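Protein CT_858 (Chlamydia trachomatis, PDB 3DOR) is a secreted chlamydial protease, CPAF, that probably cleaves proteins as a serine-type endopeptidase of the S41 peptidase family. Local coordinates at residues G313-P316 against W317-F320; A321-I324 against Q325-S329; T390-E393 against S394-A397; Y414-S417 against F418-V422. All blocks are in the same frame, centred on the assembly; numbering follows the deposited sequence.

Contact 1 (G313-P316 against W317-F320)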
ATOM      1  N   GLY B 313      -6.800  18.195 -14.130  1.00 47.22           N
ATOM      2  CA  GLY B 313      -6.252  19.046 -15.170  1.00 45.00           C
ATOM      3  C   GLY B 313      -4.931  18.495 -15.676  1.00 42.87           C
ATOM      4  O   GLY B 313      -4.545  17.396 -15.292  1.00 43.47           O
ATOM      5  N   PRO B 314      -4.215  19.231 -16.540  1.00 40.24           N
ATOM      6  CA  PRO B 314      -2.927  18.783 -17.082  1.00 39.37           C
ATOM      7  C   PRO B 314      -1.827  18.643 -16.022  1.00 37.32           C
ATOM      8  O   PRO B 314      -1.790  19.387 -15.055  1.00 36.88           O
ATOM      9  CB  PRO B 314      -2.603  19.848 -18.127  1.00 38.42           C
ATOM     10  CG  PRO B 314      -3.263  21.069 -17.583  1.00 40.50           C
ATOM     11  CD  PRO B 314      -4.588  20.545 -17.089  1.00 39.73           C
ATOM     12  N   PRO B 315      -0.922  17.671 -16.200  1.00 35.66           N
ATOM     13  CA  PRO B 315       0.166  17.456 -15.241  1.00 35.49           C
ATOM     14  C   PRO B 315       1.124  18.647 -15.159  1.00 33.71           C
ATOM     15  O   PRO B 315       1.400  19.317 -16.160  1.00 32.11           O
ATOM     16  CB  PRO B 315       0.833  16.185 -15.763  1.00 34.01           C
ATOM     17  CG  PRO B 315       0.637  16.298 -17.251  1.00 34.57           C
ATOM     18  CD  PRO B 315      -0.804  16.751 -17.346  1.00 35.52           C
ATOM     19  N   PRO B 316       1.657  18.912 -13.960  1.00 33.22           N
ATOM     20  CA  PRO B 316       2.581  20.035 -13.762  1.00 31.12           C
ATOM     21  C   PRO B 316       3.780  20.138 -14.697  1.00 28.04           C
ATOM     22  O   PRO B 316       4.278  21.234 -14.929  1.00 26.91           O
ATOM     23  CB  PRO B 316       2.962  19.926 -12.277  1.00 31.96           C
ATOM     24  CG  PRO B 316       2.623  18.512 -11.911  1.00 36.23           C
ATOM     25  CD  PRO B 316       1.390  18.217 -12.691  1.00 33.67           C
ATOM     26  N   TRP B 317       4.242  19.025 -15.258  1.00 25.96           N
ATOM     27  CA  TRP B 317       5.376  19.122 -16.162  1.00 25.38           C
ATOM     28  C   TRP B 317       5.006  19.836 -17.470  1.00 26.13           C
ATOM     29  O   TRP B 317       5.876  20.373 -18.156  1.00 24.11           O
ATOM     30  CB  TRP B 317       5.973  17.743 -16.434  1.00 25.54           C
ATOM     31  CG  TRP B 317       4.998  16.716 -16.891  1.00 26.28           C
ATOM     32  CD1 TRP B 317       4.553  16.511 -18.165  1.00 23.43           C
ATOM     33  CD2 TRP B 317       4.390  15.703 -16.082  1.00 24.68           C
ATOM     34  NE1 TRP B 317       3.714  15.423 -18.202  1.00 25.58           N
ATOM     35  CE2 TRP B 317       3.594  14.908 -16.939  1.00 24.39           C
ATOM     36  CE3 TRP B 317       4.444  15.389 -14.713  1.00 22.39           C
ATOM     37  CZ2 TRP B 317       2.849  13.810 -16.473  1.00 24.13           C
ATOM     38  CZ3 TRP B 317       3.703  14.300 -14.245  1.00 22.67           C
ATOM     39  CH2 TRP B 317       2.916  13.523 -15.129  1.00 23.28           C
ATOM     40  N   GLU B 318       3.721  19.865 -17.810  1.00 24.29           N
ATOM     41  CA  GLU B 318       3.302  20.578 -19.018  1.00 26.82           C
ATOM     42  C   GLU B 318       3.383  22.086 -18.782  1.00 25.73           C
ATOM     43  O   GLU B 318       3.780  22.847 -19.671  1.00 26.82           O
ATOM     44  CB  GLU B 318       1.880  20.172 -19.425  1.00 29.16           C
ATOM     45  CG  GLU B 318       1.881  18.956 -20.343  1.00 34.98           C
ATOM     46  CD  GLU B 318       0.511  18.357 -20.558  1.00 36.80           C
ATOM     47  OE1 GLU B 318      -0.464  19.120 -20.714  1.00 39.83           O
ATOM     48  OE2 GLU B 318       0.415  17.112 -20.583  1.00 40.36           O
ATOM     49  N   GLU B 319       3.021  22.522 -17.582  1.00 23.43           N
ATOM     50  CA  GLU B 319       3.109  23.940 -17.276  1.00 25.70           C
ATOM     51  C   GLU B 319       4.587  24.335 -17.203  1.00 25.84           C
ATOM     52  O   GLU B 319       4.977  25.404 -17.678  1.00 27.64           O
ATOM     53  CB  GLU B 319       2.439  24.271 -15.941  1.00 26.78           C
ATOM     54  CG  GLU B 319       2.565  25.762 -15.608  1.00 31.54           C
ATOM     55  CD  GLU B 319       2.087  26.107 -14.218  1.00 35.80           C
ATOM     56  OE1 GLU B 319       0.969  25.681 -13.860  1.00 35.26           O
ATOM     57  OE2 GLU B 319       2.822  26.814 -13.483  1.00 38.09           O
ATOM     58  N   PHE B 320       5.399  23.465 -16.602  1.00 25.29           N
ATOM     59  CA  PHE B 320       6.835  23.710 -16.465  1.00 24.92           C
ATOM     60  C   PHE B 320       7.408  23.915 -17.868  1.00 25.27           C
ATOM     61  O   PHE B 320       8.184  24.846 -18.111  1.00 25.66           O
ATOM     62  CB  PHE B 320       7.508  22.508 -15.788  1.00 23.33           C
ATOM     63  CG  PHE B 320       8.967  22.721 -15.450  1.00 23.47           C
ATOM     64  CD1 PHE B 320       9.339  23.205 -14.203  1.00 21.72           C
ATOM     65  CD2 PHE B 320       9.961  22.415 -16.367  1.00 21.99           C
ATOM     66  CE1 PHE B 320      10.689  23.377 -13.870  1.00 22.24           C
ATOM     67  CE2 PHE B 320      11.315  22.586 -16.041  1.00 24.18           C
ATOM     68  CZ  PHE B 320      11.673  23.067 -14.788  1.00 20.21           C
TER
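Pro315 lies against one face of the Trp317 indole where a proline-rich loop runs into the start of helix 316-330, the helix of a beta-alpha-beta unit in the S41 peptidase region. The proline ring crosses the indole at a slant, with CB and CG as the carbons that face it, but the two groups are modelled too close together for the finer details to be trusted. What turns the indole back over the preceding loop is its first torsion, chi1 52°, which places CG between the backbone N and the carbonyl carbon. The indole also meets the Trp303 ring edge to face.

The Glu318 side chain crosses the same proline at a slant; extended beyond CG, it brings the carboxylate to the ring carbons of the loop, Glu318 OE2 at 3.4 Å from Pro315 CG and Glu318 OE1 at 3.4 Å from Pro314 CB. These are contacts with aliphatic carbons, not polar bonds. The buried Pro316 ring packs on Trp303, Met306, Phe309 and Tyr348, while the Glu319 carboxylate reaches out to the backbone N atoms of Leu275 and Phe276.

Two backbone bonds close the first turn. Phe320 N donates to Pro316 O at 3.0 Å, and Glu318 N meets Pro315 O at 2.9 Å with the donor 38° above the carbonyl plane.

Contact 2 (A321-I324 against Q325-S329)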
ATOM      1  N   ALA B 321       7.011  23.040 -18.788  1.00 25.63           N
ATOM      2  CA  ALA B 321       7.471  23.128 -20.169  1.00 25.49           C
ATOM      3  C   ALA B 321       7.071  24.480 -20.762  1.00 25.66           C
ATOM      4  O   ALA B 321       7.860  25.110 -21.454  1.00 24.33           O
ATOM      5  CB  ALA B 321       6.879  21.982 -21.005  1.00 22.81           C
ATOM      6  N   LYS B 322       5.848  24.929 -20.489  1.00 27.27           N
ATOM      7  CA  LYS B 322       5.385  26.220 -21.009  1.00 30.02           C
ATOM      8  C   LYS B 322       6.268  27.373 -20.506  1.00 28.46           C
ATOM      9  O   LYS B 322       6.634  28.281 -21.257  1.00 28.43           O
ATOM     10  CB  LYS B 322       3.947  26.503 -20.561  1.00 33.56           C
ATOM     11  CG  LYS B 322       2.891  25.505 -21.002  1.00 39.69           C
ATOM     12  CD  LYS B 322       2.396  25.802 -22.401  1.00 43.50           C
ATOM     13  CE  LYS B 322       1.191  24.933 -22.755  1.00 45.05           C
ATOM     14  NZ  LYS B 322       0.045  25.205 -21.852  1.00 47.74           N
ATOM     15  N   ILE B 323       6.588  27.342 -19.220  1.00 27.41           N
ATOM     16  CA  ILE B 323       7.409  28.387 -18.624  1.00 27.16           C
ATOM     17  C   ILE B 323       8.810  28.414 -19.229  1.00 25.23           C
ATOM     18  O   ILE B 323       9.327  29.481 -19.568  1.00 25.95           O
ATOM     19  CB  ILE B 323       7.495  28.201 -17.092  1.00 25.78           C
ATOM     20  CG1 ILE B 323       6.086  28.272 -16.494  1.00 27.84           C
ATOM     21  CG2 ILE B 323       8.376  29.276 -16.483  1.00 25.90           C
ATOM     22  CD1 ILE B 323       5.964  27.677 -15.083  1.00 23.50           C
ATOM     23  N   ILE B 324       9.427  27.248 -19.376  1.00 24.75           N
ATOM     24  CA  ILE B 324      10.760  27.200 -19.951  1.00 24.47           C
ATOM     25  C   ILE B 324      10.776  27.735 -21.385  1.00 26.68           C
ATOM     26  O   ILE B 324      11.711  28.437 -21.779  1.00 24.63           O
ATOM     27  CB  ILE B 324      11.336  25.775 -19.924  1.00 25.27           C
ATOM     28  CG1 ILE B 324      11.381  25.262 -18.482  1.00 26.38           C
ATOM     29  CG2 ILE B 324      12.748  25.785 -20.499  1.00 23.83           C
ATOM     30  CD1 ILE B 324      12.160  26.170 -17.526  1.00 26.37           C
ATOM     31  N   GLN B 325       9.751  27.416 -22.168  1.00 28.07           N
ATOM     32  CA  GLN B 325       9.702  27.933 -23.533  1.00 30.65           C
ATOM     33  C   GLN B 325       9.678  29.460 -23.483  1.00 28.82           C
ATOM     34  O   GLN B 325      10.340  30.119 -24.268  1.00 29.52           O
ATOM     35  CB  GLN B 325       8.475  27.405 -24.282  1.00 33.82           C
ATOM     36  CG  GLN B 325       8.690  26.039 -24.901  1.00 42.59           C
ATOM     37  CD  GLN B 325       7.444  25.502 -25.597  1.00 48.96           C
ATOM     38  OE1 GLN B 325       6.375  25.381 -24.981  1.00 51.75           O
ATOM     39  NE2 GLN B 325       7.576  25.170 -26.881  1.00 50.02           N
ATOM     40  N   VAL B 326       8.919  30.026 -22.553  1.00 28.61           N
ATOM     41  CA  VAL B 326       8.879  31.476 -22.417  1.00 26.54           C
ATOM     42  C   VAL B 326      10.268  31.997 -22.041  1.00 26.22           C
ATOM     43  O   VAL B 326      10.727  33.002 -22.579  1.00 28.56           O
ATOM     44  CB  VAL B 326       7.874  31.913 -21.334  1.00 25.87           C
ATOM     45  CG1 VAL B 326       8.092  33.399 -20.978  1.00 25.51           C
ATOM     46  CG2 VAL B 326       6.447  31.696 -21.841  1.00 29.63           C
ATOM     47  N   PHE B 327      10.939  31.313 -21.117  1.00 24.74           N
ATOM     48  CA  PHE B 327      12.275  31.740 -20.680  1.00 24.06           C
ATOM     49  C   PHE B 327      13.292  31.662 -21.815  1.00 23.59           C
ATOM     50  O   PHE B 327      14.138  32.539 -21.955  1.00 24.72           O
ATOM     51  CB  PHE B 327      12.783  30.873 -19.508  1.00 21.15           C
ATOM     52  CG  PHE B 327      12.120  31.159 -18.180  1.00 22.50           C
ATOM     53  CD1 PHE B 327      12.088  30.189 -17.186  1.00 21.91           C
ATOM     54  CD2 PHE B 327      11.586  32.404 -17.898  1.00 21.44           C
ATOM     55  CE1 PHE B 327      11.536  30.465 -15.928  1.00 21.97           C
ATOM     56  CE2 PHE B 327      11.035  32.684 -16.650  1.00 21.65           C
ATOM     57  CZ  PHE B 327      11.010  31.717 -15.667  1.00 21.19           C
ATOM     58  N   SER B 328      13.218  30.608 -22.622  1.00 24.81           N
ATOM     59  CA  SER B 328      14.162  30.440 -23.726  1.00 27.56           C
ATOM     60  C   SER B 328      14.144  31.581 -24.736  1.00 27.04           C
ATOM     61  O   SER B 328      15.154  31.863 -25.370  1.00 27.96           O
ATOM     62  CB  SER B 328      13.902  29.125 -24.469  1.00 28.40           C
ATOM     63  OG  SER B 328      14.167  28.014 -23.642  1.00 33.79           O
ATOM     64  N   SER B 329      13.006  32.247 -24.879  1.00 25.81           N
ATOM     65  CA  SER B 329      12.904  33.330 -25.848  1.00 26.98           C
ATOM     66  C   SER B 329      12.832  34.735 -25.260  1.00 26.83           C
ATOM     67  O   SER B 329      12.794  35.715 -25.997  1.00 30.42           O
ATOM     68  CB  SER B 329      11.670  33.111 -26.733  1.00 26.70           C
ATOM     69  OG  SER B 329      11.803  31.934 -27.505  1.00 28.90           O
TER
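Ile323 CG2 stands anti to its backbone N (chi1 -60° for CG1), and Phe327 CG lies anti to its own carbonyl carbon (chi1 -74°); one turn apart, these settings bring the methyl over the phenyl face. The two side chains run side by side and point the same way. CG2 sits 3.9 Å from the ring centroid, 30° off the normal, a CH-pi contact displaced toward Phe327 CE1, which is 3.4 Å from Ile323 CG2. Ile324 uses a different part of the ring: its CD1 comes up at the edge, near the ring plane, 4.0 Å from Phe327 CD1.

Helix 316-330 is the crossover helix between parallel strands 290-297 and 333-337, and this apolar side packs on the mixed sheet, Phe327 on Ile280 and Ile323 on Ala278. Ile324 turns instead to Tyr453.

Regular i to i+4 bonds carry the backbone: Gln325 N to Ala321 O, Val326 N to Lys322 O, and Phe327 N to Ile323 O, the last in the carbonyl plane. At Ile324 O, Ser328 N donates at 2.8 Å, nearly in line with the C=O. Ser328 OG also lies 3.1 Å from Ile324 O, while Ser328 O accepts from Lys455 NZ.

Contact 3 (T390-E393 against S394-A397)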
ATOM      1  N   THR B 390      11.207  -0.474 -31.305  1.00 39.40           N
ATOM      2  CA  THR B 390      11.054   0.850 -31.910  1.00 37.38           C
ATOM      3  C   THR B 390      10.500   1.887 -30.934  1.00 38.18           C
ATOM      4  O   THR B 390      10.008   1.548 -29.849  1.00 35.28           O
ATOM      5  CB  THR B 390      10.097   0.800 -33.109  1.00 37.30           C
ATOM      6  OG1 THR B 390       8.759   0.609 -32.635  1.00 37.31           O
ATOM      7  CG2 THR B 390      10.454  -0.359 -34.038  1.00 37.99           C
ATOM      8  N   ASN B 391      10.569   3.155 -31.339  1.00 37.56           N
ATOM      9  CA  ASN B 391      10.057   4.234 -30.514  1.00 37.38           C
ATOM     10  C   ASN B 391       8.559   4.091 -30.283  1.00 37.28           C
ATOM     11  O   ASN B 391       8.094   4.182 -29.148  1.00 36.49           O
ATOM     12  CB  ASN B 391      10.340   5.596 -31.155  1.00 37.00           C
ATOM     13  CG  ASN B 391      11.813   5.946 -31.158  1.00 37.59           C
ATOM     14  OD1 ASN B 391      12.526   5.692 -30.186  1.00 37.83           O
ATOM     15  ND2 ASN B 391      12.277   6.549 -32.249  1.00 36.67           N
ATOM     16  N   VAL B 392       7.798   3.877 -31.355  1.00 38.45           N
ATOM     17  CA  VAL B 392       6.348   3.745 -31.223  1.00 38.60           C
ATOM     18  C   VAL B 392       6.024   2.606 -30.265  1.00 37.20           C
ATOM     19  O   VAL B 392       5.097   2.698 -29.464  1.00 39.08           O
ATOM     20  CB  VAL B 392       5.669   3.469 -32.586  1.00 40.88           C
ATOM     21  CG1 VAL B 392       4.161   3.390 -32.404  1.00 41.06           C
ATOM     22  CG2 VAL B 392       6.015   4.568 -33.575  1.00 42.47           C
ATOM     23  N   GLU B 393       6.798   1.532 -30.355  1.00 37.60           N
ATOM     24  CA  GLU B 393       6.615   0.370 -29.489  1.00 38.07           C
ATOM     25  C   GLU B 393       6.849   0.765 -28.032  1.00 35.03           C
ATOM     26  O   GLU B 393       6.101   0.377 -27.141  1.00 34.76           O
ATOM     27  CB  GLU B 393       7.600  -0.726 -29.895  1.00 40.93           C
ATOM     28  CG  GLU B 393       6.943  -2.010 -30.347  1.00 44.15           C
ATOM     29  CD  GLU B 393       7.573  -2.570 -31.605  1.00 45.40           C
ATOM     30  OE1 GLU B 393       6.847  -2.702 -32.611  1.00 49.75           O
ATOM     31  OE2 GLU B 393       8.786  -2.876 -31.597  1.00 42.90           O
ATOM     32  N   SER B 394       7.897   1.545 -27.800  1.00 32.92           N
ATOM     33  CA  SER B 394       8.224   2.008 -26.461  1.00 33.79           C
ATOM     34  C   SER B 394       7.079   2.850 -25.896  1.00 32.59           C
ATOM     35  O   SER B 394       6.641   2.647 -24.764  1.00 31.47           O
ATOM     36  CB  SER B 394       9.505   2.841 -26.500  1.00 32.56           C
ATOM     37  OG  SER B 394      10.576   2.082 -27.031  1.00 34.83           O
ATOM     38  N   ARG B 395       6.592   3.793 -26.691  1.00 32.90           N
ATOM     39  CA  ARG B 395       5.503   4.651 -26.241  1.00 34.18           C
ATOM     40  C   ARG B 395       4.246   3.857 -25.929  1.00 33.50           C
ATOM     41  O   ARG B 395       3.496   4.204 -25.014  1.00 33.46           O
ATOM     42  CB  ARG B 395       5.202   5.724 -27.285  1.00 35.85           C
ATOM     43  CG  ARG B 395       6.129   6.924 -27.218  1.00 38.03           C
ATOM     44  CD  ARG B 395       5.817   7.906 -28.329  1.00 41.89           C
ATOM     45  NE  ARG B 395       6.828   7.852 -29.376  1.00 45.66           N
ATOM     46  CZ  ARG B 395       6.562   7.733 -30.669  1.00 46.36           C
ATOM     47  NH1 ARG B 395       5.305   7.656 -31.086  1.00 47.00           N
ATOM     48  NH2 ARG B 395       7.559   7.690 -31.544  1.00 48.18           N
ATOM     49  N   LEU B 396       4.009   2.788 -26.680  1.00 33.55           N
ATOM     50  CA  LEU B 396       2.832   1.960 -26.433  1.00 35.62           C
ATOM     51  C   LEU B 396       2.963   1.196 -25.114  1.00 34.52           C
ATOM     52  O   LEU B 396       2.011   1.099 -24.333  1.00 35.47           O
ATOM     53  CB  LEU B 396       2.623   0.966 -27.581  1.00 38.11           C
ATOM     54  CG  LEU B 396       1.516  -0.072 -27.359  1.00 41.68           C
ATOM     55  CD1 LEU B 396       0.221   0.625 -26.952  1.00 43.53           C
ATOM     56  CD2 LEU B 396       1.307  -0.886 -28.630  1.00 42.43           C
ATOM     57  N   ALA B 397       4.147   0.658 -24.861  1.00 31.48           N
ATOM     58  CA  ALA B 397       4.379  -0.105 -23.644  1.00 30.89           C
ATOM     59  C   ALA B 397       4.518   0.743 -22.373  1.00 31.09           C
ATOM     60  O   ALA B 397       4.044   0.360 -21.300  1.00 29.66           O
ATOM     61  CB  ALA B 397       5.627  -0.973 -23.821  1.00 29.93           C
TER
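Ser394 holds Thr390 O twice, through its backbone N and its hydroxyl, each at 2.9 Å. The two donors come from opposite faces of the carbonyl plane: N is tilted out of it to a lesser degree, whereas OG stands 37° above it on the other side. With chi1 at -58°, OG lies beside its own backbone N, and from there the hydroxyl can turn back on the carbonyl one turn earlier. Ser394 itself is buried.

On another side of the helix Arg395 folds back over the first turn. Its chain bends at chi3 (-106°), which lays the guanidinium over the backbone, with one face above Val392 CA and the flat group passing close to two side chains. Arg395 NH2 is 3.5 Å from Asn391 CB, and Arg395 NH1 is 4.0 Å from Val392 CG2. The Arg395 and Val392 side chains cross at a slant. The guanidinium rests on aliphatic carbon and peptide here, while the Arg395 side chain also touches Asp400.

Further out, Asn391 OD1 accepts from Leu409 N, at the start of helix 409-428, and Ser394 packs on Leu409 and Ala412 of that same helix. Glu393 sends its OE2 back to Asp389 N, just ahead of the helix. Behind this first turn the ordinary bonds continue, Arg395 N to Asn391 O and Ala397 N to Glu393 O. The start of the helix is closed by Thr390 OG1, which accepts from Glu393 N at 3.1 Å: a classic N-cap, with a threonine just before the first turn of helix 391-398.

Contact 4 (Y414-S417 against F418-V422). With SO4 (sulfate ion), chain P.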
ATOM      1  N   TYR B 414      17.129   1.261 -21.646  1.00 30.01           N
ATOM      2  CA  TYR B 414      17.672   1.524 -20.315  1.00 29.92           C
ATOM      3  C   TYR B 414      16.965   0.629 -19.308  1.00 29.28           C
ATOM      4  O   TYR B 414      17.605   0.021 -18.452  1.00 28.45           O
ATOM      5  CB  TYR B 414      17.458   2.986 -19.901  1.00 26.10           C
ATOM      6  CG  TYR B 414      18.494   3.964 -20.404  1.00 28.36           C
ATOM      7  CD1 TYR B 414      18.156   5.300 -20.609  1.00 28.69           C
ATOM      8  CD2 TYR B 414      19.819   3.575 -20.634  1.00 26.56           C
ATOM      9  CE1 TYR B 414      19.101   6.229 -21.023  1.00 27.39           C
ATOM     10  CE2 TYR B 414      20.776   4.501 -21.051  1.00 26.02           C
ATOM     11  CZ  TYR B 414      20.405   5.832 -21.241  1.00 29.63           C
ATOM     12  OH  TYR B 414      21.325   6.780 -21.637  1.00 30.08           O
ATOM     13  N   LEU B 415      15.639   0.564 -19.412  1.00 29.32           N
ATOM     14  CA  LEU B 415      14.837  -0.243 -18.501  1.00 29.71           C
ATOM     15  C   LEU B 415      15.199  -1.730 -18.586  1.00 30.50           C
ATOM     16  O   LEU B 415      15.249  -2.424 -17.566  1.00 29.65           O
ATOM     17  CB  LEU B 415      13.347  -0.025 -18.781  1.00 28.33           C
ATOM     18  CG  LEU B 415      12.837   1.381 -18.438  1.00 29.26           C
ATOM     19  CD1 LEU B 415      11.439   1.588 -19.003  1.00 27.86           C
ATOM     20  CD2 LEU B 415      12.841   1.571 -16.934  1.00 24.18           C
ATOM     21  N   LYS B 416      15.463  -2.218 -19.793  1.00 30.49           N
ATOM     22  CA  LYS B 416      15.852  -3.615 -19.955  1.00 32.23           C
ATOM     23  C   LYS B 416      17.239  -3.841 -19.367  1.00 31.38           C
ATOM     24  O   LYS B 416      17.501  -4.871 -18.747  1.00 32.29           O
ATOM     25  CB  LYS B 416      15.819  -4.011 -21.430  1.00 31.93           C
ATOM     26  CG  LYS B 416      14.411  -4.316 -21.889  1.00 35.75           C
ATOM     27  CD  LYS B 416      14.130  -3.849 -23.299  1.00 39.53           C
ATOM     28  CE  LYS B 416      14.817  -4.696 -24.339  1.00 40.72           C
ATOM     29  NZ  LYS B 416      14.232  -4.383 -25.681  1.00 41.02           N
ATOM     30  N   SER B 417      18.124  -2.867 -19.552  1.00 31.29           N
ATOM     31  CA  SER B 417      19.471  -2.965 -19.013  1.00 31.29           C
ATOM     32  C   SER B 417      19.377  -3.019 -17.482  1.00 31.03           C
ATOM     33  O   SER B 417      20.099  -3.764 -16.822  1.00 31.04           O
ATOM     34  CB  SER B 417      20.297  -1.758 -19.459  1.00 31.93           C
ATOM     35  OG  SER B 417      21.554  -1.746 -18.808  1.00 34.28           O
ATOM     36  N   PHE B 418      18.464  -2.235 -16.922  1.00 30.43           N
ATOM     37  CA  PHE B 418      18.266  -2.218 -15.478  1.00 29.86           C
ATOM     38  C   PHE B 418      17.902  -3.618 -14.981  1.00 29.45           C
ATOM     39  O   PHE B 418      18.468  -4.111 -14.008  1.00 30.35           O
ATOM     40  CB  PHE B 418      17.138  -1.245 -15.111  1.00 27.23           C
ATOM     41  CG  PHE B 418      16.748  -1.284 -13.656  1.00 30.07           C
ATOM     42  CD1 PHE B 418      17.472  -0.567 -12.709  1.00 28.13           C
ATOM     43  CD2 PHE B 418      15.669  -2.053 -13.233  1.00 29.07           C
ATOM     44  CE1 PHE B 418      17.132  -0.608 -11.362  1.00 29.77           C
ATOM     45  CE2 PHE B 418      15.318  -2.106 -11.888  1.00 31.64           C
ATOM     46  CZ  PHE B 418      16.056  -1.377 -10.945  1.00 32.34           C
ATOM     47  N   GLY B 419      16.927  -4.239 -15.639  1.00 30.88           N
ATOM     48  CA  GLY B 419      16.507  -5.574 -15.244  1.00 29.49           C
ATOM     49  C   GLY B 419      17.663  -6.560 -15.258  1.00 29.15           C
ATOM     50  O   GLY B 419      17.866  -7.301 -14.295  1.00 28.87           O
ATOM     51  N   ARG B 420      18.432  -6.565 -16.345  1.00 29.31           N
ATOM     52  CA  ARG B 420      19.567  -7.473 -16.454  1.00 31.51           C
ATOM     53  C   ARG B 420      20.605  -7.269 -15.364  1.00 31.27           C
ATOM     54  O   ARG B 420      21.131  -8.242 -14.822  1.00 32.95           O
ATOM     55  CB  ARG B 420      20.266  -7.311 -17.800  1.00 32.58           C
ATOM     56  CG  ARG B 420      19.418  -7.633 -18.999  1.00 37.39           C
ATOM     57  CD  ARG B 420      20.211  -7.343 -20.257  1.00 41.88           C
ATOM     58  NE  ARG B 420      19.326  -7.063 -21.377  1.00 47.21           N
ATOM     59  CZ  ARG B 420      19.419  -5.982 -22.140  1.00 46.76           C
ATOM     60  NH1 ARG B 420      20.363  -5.080 -21.895  1.00 44.47           N
ATOM     61  NH2 ARG B 420      18.568  -5.802 -23.145  1.00 50.61           N
ATOM     62  N   GLN B 421      20.916  -6.013 -15.047  1.00 30.74           N
ATOM     63  CA  GLN B 421      21.934  -5.746 -14.031  1.00 30.51           C
ATOM     64  C   GLN B 421      21.482  -6.200 -12.655  1.00 30.14           C
ATOM     65  O   GLN B 421      22.286  -6.705 -11.868  1.00 31.75           O
ATOM     66  CB  GLN B 421      22.304  -4.262 -14.000  1.00 31.39           C
ATOM     67  CG  GLN B 421      22.978  -3.754 -15.266  1.00 30.28           C
ATOM     68  CD  GLN B 421      23.287  -2.267 -15.184  1.00 36.29           C
ATOM     69  OE1 GLN B 421      23.989  -1.817 -14.270  1.00 35.01           O
ATOM     70  NE2 GLN B 421      22.767  -1.497 -16.137  1.00 32.18           N
ATOM     71  N   VAL B 422      20.202  -6.016 -12.354  1.00 28.64           N
ATOM     72  CA  VAL B 422      19.675  -6.451 -11.068  1.00 28.67           C
ATOM     73  C   VAL B 422      19.722  -7.981 -11.003  1.00 29.34           C
ATOM     74  O   VAL B 422      20.189  -8.555 -10.020  1.00 28.75           O
ATOM     75  CB  VAL B 422      18.221  -5.963 -10.854  1.00 28.03           C
ATOM     76  CG1 VAL B 422      17.639  -6.563  -9.574  1.00 26.65           C
ATOM     77  CG2 VAL B 422      18.209  -4.447 -10.754  1.00 28.36           C
TER
HETATM   78  S   SO4 P 620      23.630  -4.607 -19.780  1.00 63.31           S
HETATM   79  O1  SO4 P 620      24.113  -3.781 -18.616  1.00 60.72           O
HETATM   80  O2  SO4 P 620      22.767  -3.742 -20.654  1.00 61.90           O
HETATM   81  O3  SO4 P 620      24.775  -5.096 -20.624  1.00 62.48           O
HETATM   82  O4  SO4 P 620      22.892  -5.781 -19.222  1.00 62.34           O
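Ser417 OG is held between two groups: Gln421 NE2 donates to it at 2.9 Å, and it in turn donates to sulfate O2 at 3.0 Å. The amide of Gln421 meets the hydroxyl nearly in its own plane, only 10° out, with an N-H...O angle of 146°. Chi1 of 173° on Ser417 sets OG anti to the backbone N and beside the carbonyl carbon, on the side where the Gln421 chain, extended beyond CG, can reach it from one turn later.

The sulfate, probably left from the crystallisation liquor, lies against this face of the helix. Arg420 NH1 reaches the same sulfate O2 at 3.0 Å, a weak bond because it is bent, and the anion sits at the edge of the guanidinium, in its plane. Both segments belong to helix 409-428 in the S41 peptidase region, which packs on helix 372-384, Leu415 on Trp381 and Val422 on Ala378, while Tyr414 OH bonds His446 NE2.

One face of the Arg420 guanidinium is laid over the preceding turn, above Lys416 O and Ser417 N. Lys416 and Arg420 run side by side in the same direction, and Arg420 NH2 comes 3.7 Å from Lys416 CB. Their charged ends stay apart, with Lys416 NZ 5.2 Å from Arg420 NH2; the lysine is paired with Glu413 in a salt bridge, and the anion would offset the arginine's charge. Backbone bonds from Arg420 N to Lys416 O and from Gln421 N to Ser417 O run beneath these side chains.

Contacts 1 and 2 are consecutive parts of one helix, 316-330, their centres about 13 Å apart: contact 1 is its proline-rich entry and contact 2 the rest of it, nearly to its C-terminal end, in the crossover between parallel strands 290-297 and 333-337. Contacts 3 and 4 come later in the chain, on helices 391-398 and 409-428, with centres about 17 Å apart and nearest atoms about 7 Å apart; helix 391-398 packs on the start of helix 409-428. The two pairs are separate, contacts 2 and 4 lying about 34 Å apart between centres. All four belong to the S41 peptidase region, contact 2 packing on the mixed sheet, the second pair in a cluster of helices that also includes helix 372-384.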